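Local coordinates for protein methanogen homoaconitase large subunit (Methanocaldococcus jannaschii, PDB 4KP2) that forms, together with a small subunit, a [4Fe-4S]-dependent hydro-lyase that interconverts (R)-homocitrate, cis-homoaconitate and homoisocitrate on the route to 2-oxosuberate, at residues A[59-64]-A[99-104]; A[69-72]-A[76-79]; A[78-83]-A[120-125]. One frame throughout, in Å; residues are numbered along the deposited sequence.

Contact 1 of 3, residues A[59-64]-A[99-104]; sequences LAYKAL and ALEFVK
The ring of Tyr-61 lies with one face over the CB of Phe-102, a CH-pi contact in which CB stands 3.9 Å from the centroid of the tyrosine ring. Beyond that carbon the phenylalanine ring turns its edge toward the same face. The two rings form an offset edge-to-face pair, with centroids 5.3 Å apart and planes inclined at 65°, and CD1 of Phe-102 comes within 3.5 Å of CD1 of Tyr-61. Both side chains hold CG anti to the backbone N (chi1 -176° in Tyr-61), and they run past each other in opposite directions instead of meeting end on. The fold supplies the setting: helices 57-67 and 90-106 are the connecting helices of two successive beta-alpha-beta crossovers on one side of a parallel sheet, the alpha-beta-alpha layering of the aconitase family. Their short segments cross at 61°, with axes 9.8 Å apart at the closest point, and the aromatic pair fills the separation where they cross. Leu-64, one turn on from Tyr-61, brings CD2 in the plane of the Phe-102 ring to its edge, 3.8 Å from CE1. At the solvent side the aliphatic CB of Glu-101 approaches CE2 of Tyr-61 obliquely at 4.0 Å. The Phe-102 ring also meets the rings of Phe-106 and Tyr-163, which extends the aromatic cluster toward helix 156-165.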
ATOM      1  N   LEU A  59      14.122  17.904  -7.267  1.00 46.77           N
ATOM      2  CA  LEU A  59      13.995  18.987  -8.232  1.00 47.43           C
ATOM      3  C   LEU A  59      14.551  20.288  -7.662  1.00 49.66           C
ATOM      4  O   LEU A  59      15.157  21.083  -8.381  1.00 56.36           O
ATOM      5  CB  LEU A  59      12.533  19.174  -8.642  1.00 40.50           C
ATOM      6  CG  LEU A  59      12.018  18.375  -9.843  1.00 47.39           C
ATOM      7  CD1 LEU A  59      12.245  16.882  -9.667  1.00 44.56           C
ATOM      8  CD2 LEU A  59      10.543  18.667 -10.076  1.00 41.28           C
ATOM      9  N   ALA A  60      14.344  20.495  -6.366  1.00 46.03           N
ATOM     10  CA  ALA A  60      14.830  21.693  -5.692  1.00 46.99           C
ATOM     11  C   ALA A  60      16.312  21.573  -5.359  1.00 45.76           C
ATOM     12  O   ALA A  60      17.034  22.569  -5.335  1.00 38.19           O
ATOM     13  CB  ALA A  60      14.024  21.956  -4.431  1.00 48.00           C
ATOM     14  N   TYR A  61      16.758  20.348  -5.101  1.00 46.34           N
ATOM     15  CA  TYR A  61      18.158  20.089  -4.788  1.00 48.91           C
ATOM     16  C   TYR A  61      19.027  20.300  -6.022  1.00 41.60           C
ATOM     17  O   TYR A  61      20.066  20.955  -5.951  1.00 45.29           O
ATOM     18  CB  TYR A  61      18.332  18.664  -4.259  1.00 47.37           C
ATOM     19  CG  TYR A  61      19.740  18.337  -3.805  1.00 47.81           C
ATOM     20  CD1 TYR A  61      20.591  19.330  -3.333  1.00 48.92           C
ATOM     21  CD2 TYR A  61      20.221  17.035  -3.859  1.00 48.45           C
ATOM     22  CE1 TYR A  61      21.875  19.034  -2.922  1.00 49.36           C
ATOM     23  CE2 TYR A  61      21.506  16.729  -3.450  1.00 49.71           C
ATOM     24  CZ  TYR A  61      22.328  17.733  -2.982  1.00 50.95           C
ATOM     25  OH  TYR A  61      23.608  17.435  -2.572  1.00 60.11           O
ATOM     26  N   LYS A  62      18.598  19.737  -7.148  1.00 41.24           N
ATOM     27  CA  LYS A  62      19.323  19.871  -8.406  1.00 50.01           C
ATOM     28  C   LYS A  62      19.426  21.341  -8.799  1.00 52.09           C
ATOM     29  O   LYS A  62      20.441  21.781  -9.340  1.00 54.38           O
ATOM     30  CB  LYS A  62      18.621  19.078  -9.509  1.00 53.26           C
ATOM     31  CG  LYS A  62      19.546  18.222 -10.365  1.00 57.36           C
ATOM     32  CD  LYS A  62      20.551  19.068 -11.128  1.00 66.50           C
ATOM     33  CE  LYS A  62      21.356  18.223 -12.101  1.00 66.30           C
ATOM     34  NZ  LYS A  62      22.042  17.093 -11.416  1.00 70.46           N
ATOM     35  N   ALA A  63      18.370  22.097  -8.516  1.00 46.35           N
ATOM     36  CA  ALA A  63      18.359  23.528  -8.783  1.00 46.23           C
ATOM     37  C   ALA A  63      19.266  24.267  -7.805  1.00 51.11           C
ATOM     38  O   ALA A  63      19.830  25.311  -8.131  1.00 52.03           O
ATOM     39  CB  ALA A  63      16.942  24.069  -8.709  1.00 44.25           C
ATOM     40  N   LEU A  64      19.401  23.714  -6.603  1.00 49.01           N
ATOM     41  CA  LEU A  64      20.230  24.314  -5.566  1.00 48.49           C
ATOM     42  C   LEU A  64      21.712  24.117  -5.868  1.00 52.35           C
ATOM     43  O   LEU A  64      22.551  24.928  -5.474  1.00 52.05           O
ATOM     44  CB  LEU A  64      19.885  23.711  -4.202  1.00 48.58           C
ATOM     45  CG  LEU A  64      20.632  24.245  -2.979  1.00 45.67           C
ATOM     46  CD1 LEU A  64      20.359  25.728  -2.791  1.00 41.21           C
ATOM     47  CD2 LEU A  64      20.244  23.463  -1.734  1.00 41.30           C
ATOM     48  N   ALA A  99      17.102  12.684  -2.820  1.00 48.62           N
ATOM     49  CA  ALA A  99      16.574  13.435  -1.690  1.00 43.79           C
ATOM     50  C   ALA A  99      17.297  13.045  -0.407  1.00 46.64           C
ATOM     51  O   ALA A  99      17.463  13.862   0.495  1.00 47.99           O
ATOM     52  CB  ALA A  99      15.080  13.205  -1.553  1.00 43.01           C
ATOM     53  N   LEU A 100      17.723  11.788  -0.334  1.00 44.12           N
ATOM     54  CA  LEU A 100      18.483  11.306   0.811  1.00 41.47           C
ATOM     55  C   LEU A 100      19.862  11.953   0.860  1.00 52.16           C
ATOM     56  O   LEU A 100      20.415  12.167   1.938  1.00 53.82           O
ATOM     57  CB  LEU A 100      18.610   9.781   0.779  1.00 45.89           C
ATOM     58  CG  LEU A 100      17.364   8.986   1.166  1.00 45.82           C
ATOM     59  CD1 LEU A 100      17.617   7.493   1.032  1.00 30.76           C
ATOM     60  CD2 LEU A 100      16.942   9.330   2.583  1.00 51.83           C
ATOM     61  N   GLU A 101      20.412  12.264  -0.311  1.00 52.35           N
ATOM     62  CA  GLU A 101      21.692  12.957  -0.391  1.00 53.35           C
ATOM     63  C   GLU A 101      21.568  14.347   0.215  1.00 54.68           C
ATOM     64  O   GLU A 101      22.406  14.765   1.012  1.00 51.80           O
ATOM     65  CB  GLU A 101      22.158  13.074  -1.843  1.00 53.88           C
ATOM     66  CG  GLU A 101      22.409  11.746  -2.532  1.00 63.92           C
ATOM     67  CD  GLU A 101      22.981  11.918  -3.926  1.00 67.63           C
ATOM     68  OE1 GLU A 101      23.451  13.032  -4.243  1.00 64.21           O
ATOM     69  OE2 GLU A 101      22.959  10.942  -4.704  1.00 70.36           O
ATOM     70  N   PHE A 102      20.508  15.050  -0.174  1.00 49.42           N
ATOM     71  CA  PHE A 102      20.226  16.393   0.318  1.00 45.92           C
ATOM     72  C   PHE A 102      20.133  16.419   1.841  1.00 53.47           C
ATOM     73  O   PHE A 102      20.730  17.276   2.494  1.00 53.46           O
ATOM     74  CB  PHE A 102      18.925  16.910  -0.299  1.00 46.27           C
ATOM     75  CG  PHE A 102      18.474  18.234   0.246  1.00 48.35           C
ATOM     76  CD1 PHE A 102      19.021  19.414  -0.229  1.00 50.32           C
ATOM     77  CD2 PHE A 102      17.497  18.299   1.225  1.00 45.74           C
ATOM     78  CE1 PHE A 102      18.609  20.633   0.266  1.00 51.93           C
ATOM     79  CE2 PHE A 102      17.079  19.518   1.727  1.00 47.29           C
ATOM     80  CZ  PHE A 102      17.636  20.686   1.246  1.00 48.18           C
ATOM     81  N   VAL A 103      19.383  15.473   2.395  1.00 53.62           N
ATOM     82  CA  VAL A 103      19.205  15.374   3.838  1.00 53.66           C
ATOM     83  C   VAL A 103      20.517  15.016   4.529  1.00 53.84           C
ATOM     84  O   VAL A 103      20.858  15.581   5.569  1.00 54.47           O
ATOM     85  CB  VAL A 103      18.132  14.328   4.198  1.00 54.42           C
ATOM     86  CG1 VAL A 103      18.016  14.175   5.707  1.00 46.58           C
ATOM     87  CG2 VAL A 103      16.793  14.718   3.596  1.00 49.61           C
ATOM     88  N   LYS A 104      21.253  14.080   3.939  1.00 54.50           N
ATOM     89  CA  LYS A 104      22.517  13.627   4.506  1.00 53.24           C
ATOM     90  C   LYS A 104      23.571  14.728   4.445  1.00 54.09           C
ATOM     91  O   LYS A 104      24.326  14.932   5.396  1.00 57.67           O
ATOM     92  CB  LYS A 104      23.018  12.390   3.761  1.00 56.84           C
ATOM     93  CG  LYS A 104      23.976  11.530   4.563  1.00 55.67           C
ATOM     94  CD  LYS A 104      23.264  10.810   5.703  1.00 60.78           C
ATOM     95  CE  LYS A 104      22.498   9.581   5.217  1.00 64.48           C
ATOM     96  NZ  LYS A 104      21.210   9.905   4.537  1.00 52.75           N
TER

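Contact 2 of 3, residues A[69-72]-A[76-79]; sequences DSVW and KIVV
The turn that completes a beta-alpha-beta crossover is the site of this contact: the chain leaves helix 57-67, passes through residues 69-72, and enters strand 77-80 of the parallel sheet. No hydrogen bond joins the two segments, and most of the buried surface on the loop side comes from the indole of Trp-72, laid against Lys-76, just ahead of the strand, and Ile-77, its first residue. The six-membered part of the indole does the touching. Its CZ2 comes within 3.5 Å of Lys-76 CB, while CH2 lies 3.8 Å from that same Lys-76 carbon. On the neighbouring corner, Trp-72 CZ3 approaches CG1 of Ile-77 at 3.7 Å. Trp-72 carries its CG at chi1 101°, well away from any staggered position, a setting that swings the six-membered ring across to the strand although the side chain does not start out in that direction. Lys-76 crosses the indole at about a right angle. It offers the base of its chain, CB and more distantly CG, while the bent remainder leads the amine away from the contact. Replacing Trp-72 by an alanine would probably leave the base of Lys-76 and the CG1 of Ile-77 without their apolar cover and open a gap at the edge of the turn. Elsewhere the tryptophan side chain touches Ala-50 on strand 49-53, and its backbone is hydrogen-bonded to Tyr-163, so the turn is also tied to the neighbouring strand and to helix 156-165. Ile-77 meets both Trp-72 and Val-71: with CG1 anti to its own carbonyl carbon (chi1 -58°) and the chain extended beyond, Ile-77 CD1 ends 3.8 Å from Val-71 CB and 4.0 Å from Val-71 CG1.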
ATOM      1  N   ASP A  69      25.778  26.544  -2.468  1.00 58.56           N
ATOM      2  CA  ASP A  69      26.568  25.416  -2.000  1.00 59.10           C
ATOM      3  C   ASP A  69      26.265  25.122  -0.538  1.00 55.24           C
ATOM      4  O   ASP A  69      26.974  24.353   0.112  1.00 56.06           O
ATOM      5  CB  ASP A  69      28.058  25.701  -2.193  1.00 65.54           C
ATOM      6  CG  ASP A  69      28.469  27.057  -1.649  1.00 74.17           C
ATOM      7  OD1 ASP A  69      27.624  27.978  -1.642  1.00 69.86           O
ATOM      8  OD2 ASP A  69      29.638  27.202  -1.233  1.00 82.62           O
ATOM      9  N   SER A  70      25.205  25.740  -0.027  1.00 52.43           N
ATOM     10  CA  SER A  70      24.817  25.570   1.365  1.00 52.88           C
ATOM     11  C   SER A  70      23.371  25.991   1.589  1.00 55.60           C
ATOM     12  O   SER A  70      22.850  26.857   0.886  1.00 56.96           O
ATOM     13  CB  SER A  70      25.734  26.388   2.275  1.00 59.39           C
ATOM     14  OG  SER A  70      25.620  27.773   1.992  1.00 57.82           O
ATOM     15  N   VAL A  71      22.727  25.370   2.571  1.00 57.72           N
ATOM     16  CA  VAL A  71      21.393  25.781   2.982  1.00 54.27           C
ATOM     17  C   VAL A  71      21.517  26.806   4.101  1.00 54.74           C
ATOM     18  O   VAL A  71      22.505  26.813   4.837  1.00 55.95           O
ATOM     19  CB  VAL A  71      20.541  24.588   3.455  1.00 51.49           C
ATOM     20  CG1 VAL A  71      20.281  23.633   2.300  1.00 46.61           C
ATOM     21  CG2 VAL A  71      21.220  23.870   4.610  1.00 55.63           C
ATOM     22  N   TRP A  72      20.521  27.676   4.224  1.00 54.95           N
ATOM     23  CA  TRP A  72      20.592  28.759   5.195  1.00 55.11           C
ATOM     24  C   TRP A  72      20.331  28.276   6.620  1.00 56.76           C
ATOM     25  O   TRP A  72      21.012  28.692   7.551  1.00 62.33           O
ATOM     26  CB  TRP A  72      19.646  29.905   4.810  1.00 47.31           C
ATOM     27  CG  TRP A  72      18.356  29.934   5.573  1.00 55.94           C
ATOM     28  CD1 TRP A  72      18.062  30.713   6.652  1.00 52.81           C
ATOM     29  CD2 TRP A  72      17.188  29.147   5.315  1.00 54.66           C
ATOM     30  NE1 TRP A  72      16.780  30.465   7.081  1.00 54.97           N
ATOM     31  CE2 TRP A  72      16.223  29.506   6.276  1.00 49.33           C
ATOM     32  CE3 TRP A  72      16.862  28.177   4.361  1.00 48.72           C
ATOM     33  CZ2 TRP A  72      14.956  28.930   6.314  1.00 48.23           C
ATOM     34  CZ3 TRP A  72      15.603  27.604   4.400  1.00 50.43           C
ATOM     35  CH2 TRP A  72      14.667  27.983   5.369  1.00 49.86           C
ATOM     36  N   LYS A  76      15.107  24.879   9.947  1.00 54.16           N
ATOM     37  CA  LYS A  76      13.904  25.461   9.363  1.00 52.77           C
ATOM     38  C   LYS A  76      13.451  24.701   8.119  1.00 54.78           C
ATOM     39  O   LYS A  76      12.467  25.073   7.483  1.00 55.99           O
ATOM     40  CB  LYS A  76      14.136  26.932   9.013  1.00 55.48           C
ATOM     41  CG  LYS A  76      13.725  27.923  10.093  1.00 55.77           C
ATOM     42  CD  LYS A  76      14.635  27.859  11.307  1.00 59.92           C
ATOM     43  CE  LYS A  76      14.274  28.945  12.308  1.00 59.44           C
ATOM     44  NZ  LYS A  76      14.365  30.305  11.705  1.00 61.22           N
ATOM     45  N   ILE A  77      14.171  23.638   7.776  1.00 49.85           N
ATOM     46  CA  ILE A  77      13.858  22.850   6.587  1.00 51.37           C
ATOM     47  C   ILE A  77      13.258  21.493   6.947  1.00 50.23           C
ATOM     48  O   ILE A  77      13.767  20.793   7.821  1.00 58.11           O
ATOM     49  CB  ILE A  77      15.108  22.635   5.712  1.00 50.30           C
ATOM     50  CG1 ILE A  77      15.701  23.980   5.291  1.00 44.19           C
ATOM     51  CG2 ILE A  77      14.771  21.803   4.485  1.00 50.10           C
ATOM     52  CD1 ILE A  77      16.977  23.859   4.492  1.00 45.05           C
ATOM     53  N   VAL A  78      12.173  21.129   6.270  1.00 44.85           N
ATOM     54  CA  VAL A  78      11.510  19.851   6.506  1.00 48.85           C
ATOM     55  C   VAL A  78      11.382  19.042   5.217  1.00 43.99           C
ATOM     56  O   VAL A  78      10.931  19.554   4.194  1.00 39.26           O
ATOM     57  CB  VAL A  78      10.107  20.048   7.119  1.00 51.40           C
ATOM     58  CG1 VAL A  78       9.395  18.712   7.271  1.00 43.91           C
ATOM     59  CG2 VAL A  78      10.205  20.762   8.461  1.00 49.14           C
ATOM     60  N   VAL A  79      11.785  17.777   5.270  1.00 41.70           N
ATOM     61  CA  VAL A  79      11.653  16.882   4.126  1.00 43.96           C
ATOM     62  C   VAL A  79      10.828  15.654   4.498  1.00 44.43           C
ATOM     63  O   VAL A  79      11.115  14.980   5.486  1.00 46.03           O
ATOM     64  CB  VAL A  79      13.027  16.430   3.596  1.00 38.24           C
ATOM     65  CG1 VAL A  79      12.855  15.479   2.422  1.00 39.19           C
ATOM     66  CG2 VAL A  79      13.860  17.634   3.190  1.00 39.10           C
TER

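Contact 3 of 3, residues A[78-83]-A[120-125]; sequences VVAFDH and HQILAE
Strand residues 78-80 pack against helix 120-125 with CA separations of 8.0 Å between Val-78 and Leu-123 and 7.9 Å between Ala-80 and Ile-122. The alternation of the strand directs Val-78 and Ala-80 at the helix, while Val-79, and Phe-81 just past the strand, point away, to the other layer of the sandwich. A single methyl carries much of the packing: Leu-123 CD1 sits against the branched end of Val-78, 3.7 Å from CG1 and 3.9 Å from CG2. Having CG1 anti to the backbone N (chi1 176°) brings that Val-78 methyl to the leucine. Further along, CD1 of Ile-122 reaches Ala-80 CB at 3.9 Å. Past the strand end, His-83 ND1 donates to Asp-82 OD1 at 2.8 Å, nearly straight at 169°. The bond lies in the imidazole plane but arrives from above the carboxylate. Asp-82 OD2 accepts the backbone N-H of Cys-119 at the start of helix 119-126, and the backbone of Asp-82 is hydrogen-bonded to that of Cys-383, a predicted cluster ligand. Apolar contacts thus join sheet to helix, whereas the buried carboxylate, with both oxygens engaged, ties the strand's exit to the helix start beside the probable iron-sulfur site.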
ATOM      1  N   VAL A  78      12.173  21.129   6.270  1.00 44.85           N
ATOM      2  CA  VAL A  78      11.510  19.851   6.506  1.00 48.85           C
ATOM      3  C   VAL A  78      11.382  19.042   5.217  1.00 43.99           C
ATOM      4  O   VAL A  78      10.931  19.554   4.194  1.00 39.26           O
ATOM      5  CB  VAL A  78      10.107  20.048   7.119  1.00 51.40           C
ATOM      6  CG1 VAL A  78       9.395  18.712   7.271  1.00 43.91           C
ATOM      7  CG2 VAL A  78      10.205  20.762   8.461  1.00 49.14           C
ATOM      8  N   VAL A  79      11.785  17.777   5.270  1.00 41.70           N
ATOM      9  CA  VAL A  79      11.653  16.882   4.126  1.00 43.96           C
ATOM     10  C   VAL A  79      10.828  15.654   4.498  1.00 44.43           C
ATOM     11  O   VAL A  79      11.115  14.980   5.486  1.00 46.03           O
ATOM     12  CB  VAL A  79      13.027  16.430   3.596  1.00 38.24           C
ATOM     13  CG1 VAL A  79      12.855  15.479   2.422  1.00 39.19           C
ATOM     14  CG2 VAL A  79      13.860  17.634   3.190  1.00 39.10           C
ATOM     15  N   ALA A  80       9.801  15.368   3.703  1.00 42.20           N
ATOM     16  CA  ALA A  80       8.922  14.235   3.973  1.00 43.75           C
ATOM     17  C   ALA A  80       8.505  13.505   2.698  1.00 42.62           C
ATOM     18  O   ALA A  80       8.024  14.121   1.746  1.00 37.83           O
ATOM     19  CB  ALA A  80       7.697  14.689   4.750  1.00 41.15           C
ATOM     20  N   PHE A  81       8.692  12.189   2.690  1.00 44.87           N
ATOM     21  CA  PHE A  81       8.301  11.365   1.552  1.00 48.70           C
ATOM     22  C   PHE A  81       6.858  10.912   1.716  1.00 44.51           C
ATOM     23  O   PHE A  81       6.497  10.339   2.746  1.00 47.29           O
ATOM     24  CB  PHE A  81       9.214  10.142   1.429  1.00 46.77           C
ATOM     25  CG  PHE A  81      10.658  10.476   1.177  1.00 45.45           C
ATOM     26  CD1 PHE A  81      11.037  11.749   0.778  1.00 47.66           C
ATOM     27  CD2 PHE A  81      11.639   9.512   1.334  1.00 47.13           C
ATOM     28  CE1 PHE A  81      12.364  12.052   0.547  1.00 47.93           C
ATOM     29  CE2 PHE A  81      12.968   9.810   1.103  1.00 44.14           C
ATOM     30  CZ  PHE A  81      13.331  11.080   0.710  1.00 45.20           C
ATOM     31  N   ASP A  82       6.032  11.162   0.705  1.00 44.45           N
ATOM     32  CA  ASP A  82       4.616  10.826   0.797  1.00 45.83           C
ATOM     33  C   ASP A  82       3.973  10.554  -0.561  1.00 44.01           C
ATOM     34  O   ASP A  82       3.062   9.734  -0.667  1.00 50.77           O
ATOM     35  CB  ASP A  82       3.853  11.937   1.522  1.00 41.42           C
ATOM     36  CG  ASP A  82       3.891  13.254   0.772  1.00 43.25           C
ATOM     37  OD1 ASP A  82       4.889  13.513   0.067  1.00 46.84           O
ATOM     38  OD2 ASP A  82       2.920  14.032   0.889  1.00 48.09           O
ATOM     39  N   HIS A  83       4.444  11.246  -1.593  1.00 47.14           N
ATOM     40  CA  HIS A  83       3.848  11.139  -2.920  1.00 51.34           C
ATOM     41  C   HIS A  83       4.032   9.760  -3.549  1.00 49.98           C
ATOM     42  O   HIS A  83       3.102   9.211  -4.140  1.00 49.66           O
ATOM     43  CB  HIS A  83       4.413  12.215  -3.849  1.00 47.71           C
ATOM     44  CG  HIS A  83       3.793  13.564  -3.658  1.00 47.15           C
ATOM     45  ND1 HIS A  83       3.757  14.203  -2.438  1.00 49.72           N
ATOM     46  CD2 HIS A  83       3.183  14.394  -4.536  1.00 46.61           C
ATOM     47  CE1 HIS A  83       3.152  15.369  -2.572  1.00 52.35           C
ATOM     48  NE2 HIS A  83       2.794  15.510  -3.835  1.00 52.88           N
ATOM     49  N   HIS A 120       2.039  17.739   4.313  1.00 39.08           N
ATOM     50  CA  HIS A 120       1.264  18.795   4.953  1.00 38.85           C
ATOM     51  C   HIS A 120       0.723  18.352   6.308  1.00 43.47           C
ATOM     52  O   HIS A 120       0.618  19.154   7.235  1.00 53.52           O
ATOM     53  CB  HIS A 120       0.115  19.240   4.050  1.00 40.37           C
ATOM     54  CG  HIS A 120       0.567  19.831   2.750  1.00 45.70           C
ATOM     55  ND1 HIS A 120       1.696  20.609   2.642  1.00 47.16           N
ATOM     56  CD2 HIS A 120       0.041  19.748   1.505  1.00 46.10           C
ATOM     57  CE1 HIS A 120       1.849  20.986   1.383  1.00 47.36           C
ATOM     58  NE2 HIS A 120       0.859  20.478   0.675  1.00 48.81           N
ATOM     59  N   GLN A 121       0.378  17.073   6.416  1.00 41.41           N
ATOM     60  CA  GLN A 121      -0.140  16.530   7.665  1.00 40.73           C
ATOM     61  C   GLN A 121       0.951  16.482   8.730  1.00 44.50           C
ATOM     62  O   GLN A 121       0.714  16.824   9.887  1.00 41.80           O
ATOM     63  CB  GLN A 121      -0.729  15.136   7.444  1.00 40.58           C
ATOM     64  CG  GLN A 121      -1.378  14.538   8.681  1.00 38.64           C
ATOM     65  CD  GLN A 121      -2.585  15.328   9.151  1.00 40.44           C
ATOM     66  OE1 GLN A 121      -3.271  15.972   8.356  1.00 27.29           O
ATOM     67  NE2 GLN A 121      -2.851  15.284  10.452  1.00 45.51           N
ATOM     68  N   ILE A 122       2.144  16.052   8.329  1.00 45.80           N
ATOM     69  CA  ILE A 122       3.296  16.027   9.222  1.00 47.30           C
ATOM     70  C   ILE A 122       3.642  17.440   9.675  1.00 52.24           C
ATOM     71  O   ILE A 122       3.926  17.682  10.850  1.00 52.18           O
ATOM     72  CB  ILE A 122       4.525  15.402   8.534  1.00 42.06           C
ATOM     73  CG1 ILE A 122       4.286  13.917   8.261  1.00 45.51           C
ATOM     74  CG2 ILE A 122       5.774  15.584   9.384  1.00 43.64           C
ATOM     75  CD1 ILE A 122       5.439  13.236   7.561  1.00 48.47           C
ATOM     76  N   LEU A 123       3.601  18.372   8.729  1.00 49.47           N
ATOM     77  CA  LEU A 123       3.927  19.767   8.996  1.00 50.61           C
ATOM     78  C   LEU A 123       2.947  20.372   9.996  1.00 52.98           C
ATOM     79  O   LEU A 123       3.318  21.218  10.812  1.00 52.37           O
ATOM     80  CB  LEU A 123       3.911  20.568   7.693  1.00 46.38           C
ATOM     81  CG  LEU A 123       5.061  21.544   7.454  1.00 47.81           C
ATOM     82  CD1 LEU A 123       6.391  20.819   7.547  1.00 50.48           C
ATOM     83  CD2 LEU A 123       4.912  22.212   6.097  1.00 42.57           C
ATOM     84  N   ALA A 124       1.696  19.931   9.929  1.00 47.46           N
ATOM     85  CA  ALA A 124       0.659  20.419  10.829  1.00 50.78           C
ATOM     86  C   ALA A 124       0.742  19.741  12.190  1.00 51.26           C
ATOM     87  O   ALA A 124       0.256  20.271  13.190  1.00 57.36           O
ATOM     88  CB  ALA A 124      -0.715  20.205  10.216  1.00 45.16           C
ATOM     89  N   GLU A 125       1.363  18.567  12.224  1.00 53.05           N
ATOM     90  CA  GLU A 125       1.417  17.774  13.446  1.00 58.22           C
ATOM     91  C   GLU A 125       2.588  18.116  14.358  1.00 59.38           C
ATOM     92  O   GLU A 125       2.593  17.724  15.524  1.00 62.49           O
ATOM     93  CB  GLU A 125       1.459  16.280  13.118  1.00 53.54           C
ATOM     94  CG  GLU A 125       0.114  15.676  12.766  1.00 50.77           C
ATOM     95  CD  GLU A 125       0.208  14.190  12.482  1.00 54.42           C
ATOM     96  OE1 GLU A 125       1.316  13.626  12.612  1.00 39.46           O
ATOM     97  OE2 GLU A 125      -0.825  13.586  12.127  1.00 53.10           O
TER

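Contacts 2 and 3 share strand 77-80, and contact 1 joins the two helices that cover one of its faces, as in a three-layer sandwich. Contact 3 uses the face turned to helix 119-126 and is fully buried, entirely aliphatic across its segments, and nearest the predicted cluster cysteines. Contact 1 lies in the opposite layer, where aromatic rings fill the space between two helices and a glutamate marks the solvent side. Contact 2, only partly buried, is at the strand's entry and combines indole, lysine base and aliphatic groups. Contacts 1 and 2 merge physically, since Val-71 packs on Phe-102 and Leu-64. Contacts 1 and 3 meet through Val-79 and Phe-81, which lean on helix 90-106.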